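Local coordinates for protein acetyl xylan esterase (Paenibacillus sp. R4, PDB 6AGQ) that probably removes acetyl groups from acetylated xylan as a cold-active esterase of the alpha/beta-hydrolase superfamily, at residues N231-Y236 and E244-T249. Residues are numbered along the deposited sequence; the frame is centred on the assembly and turned at random.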
ATOM      1  N   ASN A 231      -4.275   1.784 -21.269  1.00 27.88           N
ATOM      2  CA  ASN A 231      -5.701   2.139 -21.035  1.00 25.26           C
ATOM      3  C   ASN A 231      -6.433   2.483 -22.328  1.00 24.83           C
ATOM      4  O   ASN A 231      -7.536   2.131 -22.481  1.00 22.83           O
ATOM      5  CB  ASN A 231      -5.801   3.214 -19.980  1.00 25.79           C
ATOM      6  CG  ASN A 231      -5.338   2.717 -18.630  1.00 30.64           C
ATOM      7  OD1 ASN A 231      -5.048   1.550 -18.478  1.00 38.36           O
ATOM      8  ND2 ASN A 231      -5.210   3.588 -17.681  1.00 28.78           N
ATOM      9  N   TRP A 232      -5.766   3.059 -23.318  1.00 26.79           N
ATOM     10  CA  TRP A 232      -6.369   3.142 -24.670  1.00 27.36           C
ATOM     11  C   TRP A 232      -6.889   1.780 -25.138  1.00 26.95           C
ATOM     12  O   TRP A 232      -8.060   1.665 -25.486  1.00 23.23           O
ATOM     13  CB  TRP A 232      -5.409   3.722 -25.716  1.00 23.68           C
ATOM     14  CG  TRP A 232      -6.102   4.104 -26.958  1.00 25.30           C
ATOM     15  CD1 TRP A 232      -6.721   5.265 -27.186  1.00 26.13           C
ATOM     16  CD2 TRP A 232      -6.320   3.290 -28.138  1.00 24.45           C
ATOM     17  NE1 TRP A 232      -7.298   5.259 -28.411  1.00 25.72           N
ATOM     18  CE2 TRP A 232      -7.044   4.065 -29.032  1.00 24.72           C
ATOM     19  CE3 TRP A 232      -5.919   2.004 -28.526  1.00 24.45           C
ATOM     20  CZ2 TRP A 232      -7.450   3.592 -30.292  1.00 25.70           C
ATOM     21  CZ3 TRP A 232      -6.326   1.505 -29.764  1.00 25.74           C
ATOM     22  CH2 TRP A 232      -7.093   2.316 -30.646  1.00 25.98           C
ATOM     23  N   PHE A 233      -6.016   0.763 -25.130  1.00 26.21           N
ATOM     24  CA  PHE A 233      -6.436  -0.556 -25.523  1.00 25.66           C
ATOM     25  C   PHE A 233      -7.615  -1.037 -24.748  1.00 23.58           C
ATOM     26  O   PHE A 233      -8.587  -1.450 -25.355  1.00 20.91           O
ATOM     27  CB  PHE A 233      -5.305  -1.594 -25.520  1.00 25.25           C
ATOM     28  CG  PHE A 233      -4.362  -1.378 -26.649  1.00 26.00           C
ATOM     29  CD1 PHE A 233      -4.740  -1.685 -27.910  1.00 26.45           C
ATOM     30  CD2 PHE A 233      -3.152  -0.750 -26.452  1.00 27.08           C
ATOM     31  CE1 PHE A 233      -3.918  -1.466 -28.985  1.00 26.31           C
ATOM     32  CE2 PHE A 233      -2.318  -0.511 -27.526  1.00 29.49           C
ATOM     33  CZ  PHE A 233      -2.721  -0.853 -28.797  1.00 27.26           C
ATOM     34  N   ARG A 234      -7.551  -0.908 -23.433  1.00 24.61           N
ATOM     35  CA  ARG A 234      -8.625  -1.314 -22.565  1.00 26.19           C
ATOM     36  C   ARG A 234      -9.966  -0.716 -22.944  1.00 30.84           C
ATOM     37  O   ARG A 234     -10.986  -1.395 -22.800  1.00 31.52           O
ATOM     38  CB  ARG A 234      -8.335  -0.991 -21.103  1.00 26.62           C
ATOM     39  CG  ARG A 234      -7.291  -1.852 -20.451  1.00 26.45           C
ATOM     40  CD  ARG A 234      -6.964  -1.354 -19.054  1.00 28.35           C
ATOM     41  NE  ARG A 234      -8.118  -1.303 -18.136  1.00 28.29           N
ATOM     42  CZ  ARG A 234      -8.518  -2.310 -17.353  1.00 29.97           C
ATOM     43  NH1 ARG A 234      -7.865  -3.452 -17.356  1.00 31.08           N
ATOM     44  NH2 ARG A 234      -9.546  -2.163 -16.523  1.00 32.33           N
ATOM     45  N   ARG A 235      -9.998   0.551 -23.370  1.00 33.51           N
ATOM     46  CA  ARG A 235     -11.289   1.214 -23.762  1.00 33.66           C
ATOM     47  C   ARG A 235     -11.727   1.165 -25.239  1.00 28.76           C
ATOM     48  O   ARG A 235     -12.886   1.222 -25.543  1.00 32.49           O
ATOM     49  CB  ARG A 235     -11.253   2.647 -23.339  1.00 32.44           C
ATOM     50  CG  ARG A 235     -11.136   2.797 -21.847  1.00 36.87           C
ATOM     51  CD  ARG A 235     -12.254   3.688 -21.435  1.00 39.55           C
ATOM     52  NE  ARG A 235     -12.205   4.152 -20.061  1.00 40.21           N
ATOM     53  CZ  ARG A 235     -13.148   3.918 -19.160  1.00 33.63           C
ATOM     54  NH1 ARG A 235     -14.184   3.124 -19.405  1.00 34.36           N
ATOM     55  NH2 ARG A 235     -13.018   4.449 -17.988  1.00 36.46           N
ATOM     56  N   TYR A 236     -10.790   1.139 -26.144  1.00 30.25           N
ATOM     57  CA  TYR A 236     -11.058   1.308 -27.569  1.00 30.61           C
ATOM     58  C   TYR A 236     -10.844   0.010 -28.312  1.00 33.35           C
ATOM     59  O   TYR A 236     -11.390  -0.159 -29.392  1.00 40.48           O
ATOM     60  CB  TYR A 236     -10.119   2.373 -28.176  1.00 31.54           C
ATOM     61  CG  TYR A 236     -10.403   3.812 -27.783  1.00 35.70           C
ATOM     62  CD1 TYR A 236      -9.891   4.353 -26.598  1.00 37.19           C
ATOM     63  CD2 TYR A 236     -11.173   4.641 -28.587  1.00 33.39           C
ATOM     64  CE1 TYR A 236     -10.192   5.666 -26.210  1.00 39.46           C
ATOM     65  CE2 TYR A 236     -11.430   5.953 -28.226  1.00 35.76           C
ATOM     66  CZ  TYR A 236     -10.957   6.460 -27.025  1.00 36.76           C
ATOM     67  OH  TYR A 236     -11.204   7.750 -26.644  1.00 35.81           O
ATOM     68  N   GLU A 244      -1.396  -2.359 -34.665  1.00 31.47           N
ATOM     69  CA  GLU A 244      -0.410  -2.063 -35.719  1.00 37.46           C
ATOM     70  C   GLU A 244      -0.418  -0.553 -36.044  1.00 32.00           C
ATOM     71  O   GLU A 244       0.580   0.099 -35.972  1.00 28.53           O
ATOM     72  CB  GLU A 244      -0.693  -2.920 -36.970  1.00 42.14           C
ATOM     73  CG  GLU A 244       0.469  -3.032 -37.940  1.00 53.31           C
ATOM     74  CD  GLU A 244       0.056  -3.504 -39.344  1.00 59.32           C
ATOM     75  OE1 GLU A 244       0.227  -2.706 -40.285  1.00 68.40           O
ATOM     76  OE2 GLU A 244      -0.448  -4.649 -39.513  1.00 58.57           O
ATOM     77  N   GLN A 245      -1.584  -0.007 -36.334  1.00 32.76           N
ATOM     78  CA  GLN A 245      -1.757   1.441 -36.441  1.00 33.56           C
ATOM     79  C   GLN A 245      -1.282   2.182 -35.183  1.00 30.23           C
ATOM     80  O   GLN A 245      -0.563   3.173 -35.298  1.00 31.05           O
ATOM     81  CB  GLN A 245      -3.200   1.798 -36.810  1.00 35.06           C
ATOM     82  CG  GLN A 245      -3.455   3.254 -37.225  1.00 38.97           C
ATOM     83  CD  GLN A 245      -2.466   3.777 -38.256  1.00 42.90           C
ATOM     84  OE1 GLN A 245      -2.488   3.325 -39.397  1.00 49.05           O
ATOM     85  NE2 GLN A 245      -1.561   4.725 -37.848  1.00 38.59           N
ATOM     86  N   VAL A 246      -1.605   1.706 -33.993  1.00 28.25           N
ATOM     87  CA  VAL A 246      -1.162   2.428 -32.778  1.00 28.20           C
ATOM     88  C   VAL A 246       0.374   2.574 -32.741  1.00 28.41           C
ATOM     89  O   VAL A 246       0.860   3.692 -32.630  1.00 28.78           O
ATOM     90  CB  VAL A 246      -1.710   1.814 -31.483  1.00 29.85           C
ATOM     91  CG1 VAL A 246      -1.057   2.437 -30.265  1.00 31.44           C
ATOM     92  CG2 VAL A 246      -3.209   2.005 -31.381  1.00 28.37           C
ATOM     93  N   TYR A 247       1.137   1.485 -32.940  1.00 29.13           N
ATOM     94  CA  TYR A 247       2.591   1.549 -32.840  1.00 29.44           C
ATOM     95  C   TYR A 247       3.239   2.129 -34.085  1.00 29.57           C
ATOM     96  O   TYR A 247       4.345   2.677 -33.996  1.00 28.04           O
ATOM     97  CB  TYR A 247       3.208   0.191 -32.444  1.00 30.83           C
ATOM     98  CG  TYR A 247       2.809  -0.206 -31.023  1.00 33.20           C
ATOM     99  CD1 TYR A 247       3.235   0.542 -29.927  1.00 33.29           C
ATOM    100  CD2 TYR A 247       1.956  -1.264 -30.771  1.00 32.36           C
ATOM    101  CE1 TYR A 247       2.864   0.224 -28.629  1.00 31.39           C
ATOM    102  CE2 TYR A 247       1.567  -1.585 -29.469  1.00 30.36           C
ATOM    103  CZ  TYR A 247       2.048  -0.871 -28.412  1.00 30.83           C
ATOM    104  OH  TYR A 247       1.653  -1.160 -27.113  1.00 31.18           O
ATOM    105  N   ARG A 248       2.607   2.026 -35.245  1.00 26.33           N
ATOM    106  CA  ARG A 248       3.128   2.761 -36.410  1.00 27.63           C
ATOM    107  C   ARG A 248       2.946   4.292 -36.233  1.00 26.61           C
ATOM    108  O   ARG A 248       3.835   5.032 -36.561  1.00 27.42           O
ATOM    109  CB  ARG A 248       2.517   2.260 -37.720  1.00 31.63           C
ATOM    110  CG  ARG A 248       2.745   3.205 -38.898  1.00 34.01           C
ATOM    111  CD  ARG A 248       2.351   2.564 -40.207  1.00 40.41           C
ATOM    112  NE  ARG A 248       0.897   2.379 -40.277  1.00 45.18           N
ATOM    113  CZ  ARG A 248       0.245   1.213 -40.171  1.00 46.88           C
ATOM    114  NH1 ARG A 248      -1.088   1.202 -40.260  1.00 44.58           N
ATOM    115  NH2 ARG A 248       0.891   0.059 -39.981  1.00 51.36           N
ATOM    116  N   THR A 249       1.823   4.757 -35.677  1.00 25.85           N
ATOM    117  CA  THR A 249       1.678   6.198 -35.287  1.00 26.03           C
ATOM    118  C   THR A 249       2.835   6.620 -34.397  1.00 26.61           C
ATOM    119  O   THR A 249       3.479   7.620 -34.677  1.00 27.30           O
ATOM    120  CB  THR A 249       0.358   6.490 -34.539  1.00 27.91           C
ATOM    121  OG1 THR A 249      -0.720   6.246 -35.411  1.00 25.48           O
ATOM    122  CG2 THR A 249       0.234   7.952 -34.022  1.00 26.60           C
TER
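Val246 reaches across from its helix to meet both Trp232 and Phe233, and its three side-chain carbons divide the work. Val246 CB lies 3.9 Å from Phe233 CZ, at the far end of the phenyl ring. Val246 CG1, placed anti to the backbone N (chi1 171°), touches Phe233 CZ as well. Val246 CG2 swings beside the backbone N instead, and there it bridges the two aromatics, 3.5 Å from Trp232 CZ3 and also touching Phe233 CZ. It approaches both rings obliquely, touching the six-membered part of the indole along its CE3, CZ3 and CH2 atoms. Trp232 and Phe233 also pack on each other, Trp232 CE3 sitting 3.9 Å above the plane of the phenyl ring and over its centre. Tyr236 CB, one turn on from Trp232, covers a face of the indole. Tyr247 adds its far end to Phe233, with Tyr247 OH 4.0 Å from Phe233 CE2; a zinc ion is bound about 4 Å from this tyrosine side chain. No hydrogen bond joins 231-236 to 244-249. Within 244-249, Arg248 NH2 forms a salt bridge with Glu244 OE1 at 2.9 Å. The pair forms an antiparallel helical hairpin, the axes of the segments 12.5 Å apart at 148°, and the gap is filled by the Trp232 and Phe233 rings from one side and by Val246 and the end of Tyr247 from the other. Helix 226-236 and helix 243-251 lie in the connection between strands 203-207 and 265-271 of the central sheet, with helix 214-219 packing against Tyr247 and two neighbouring subunits contacting helix 226-236.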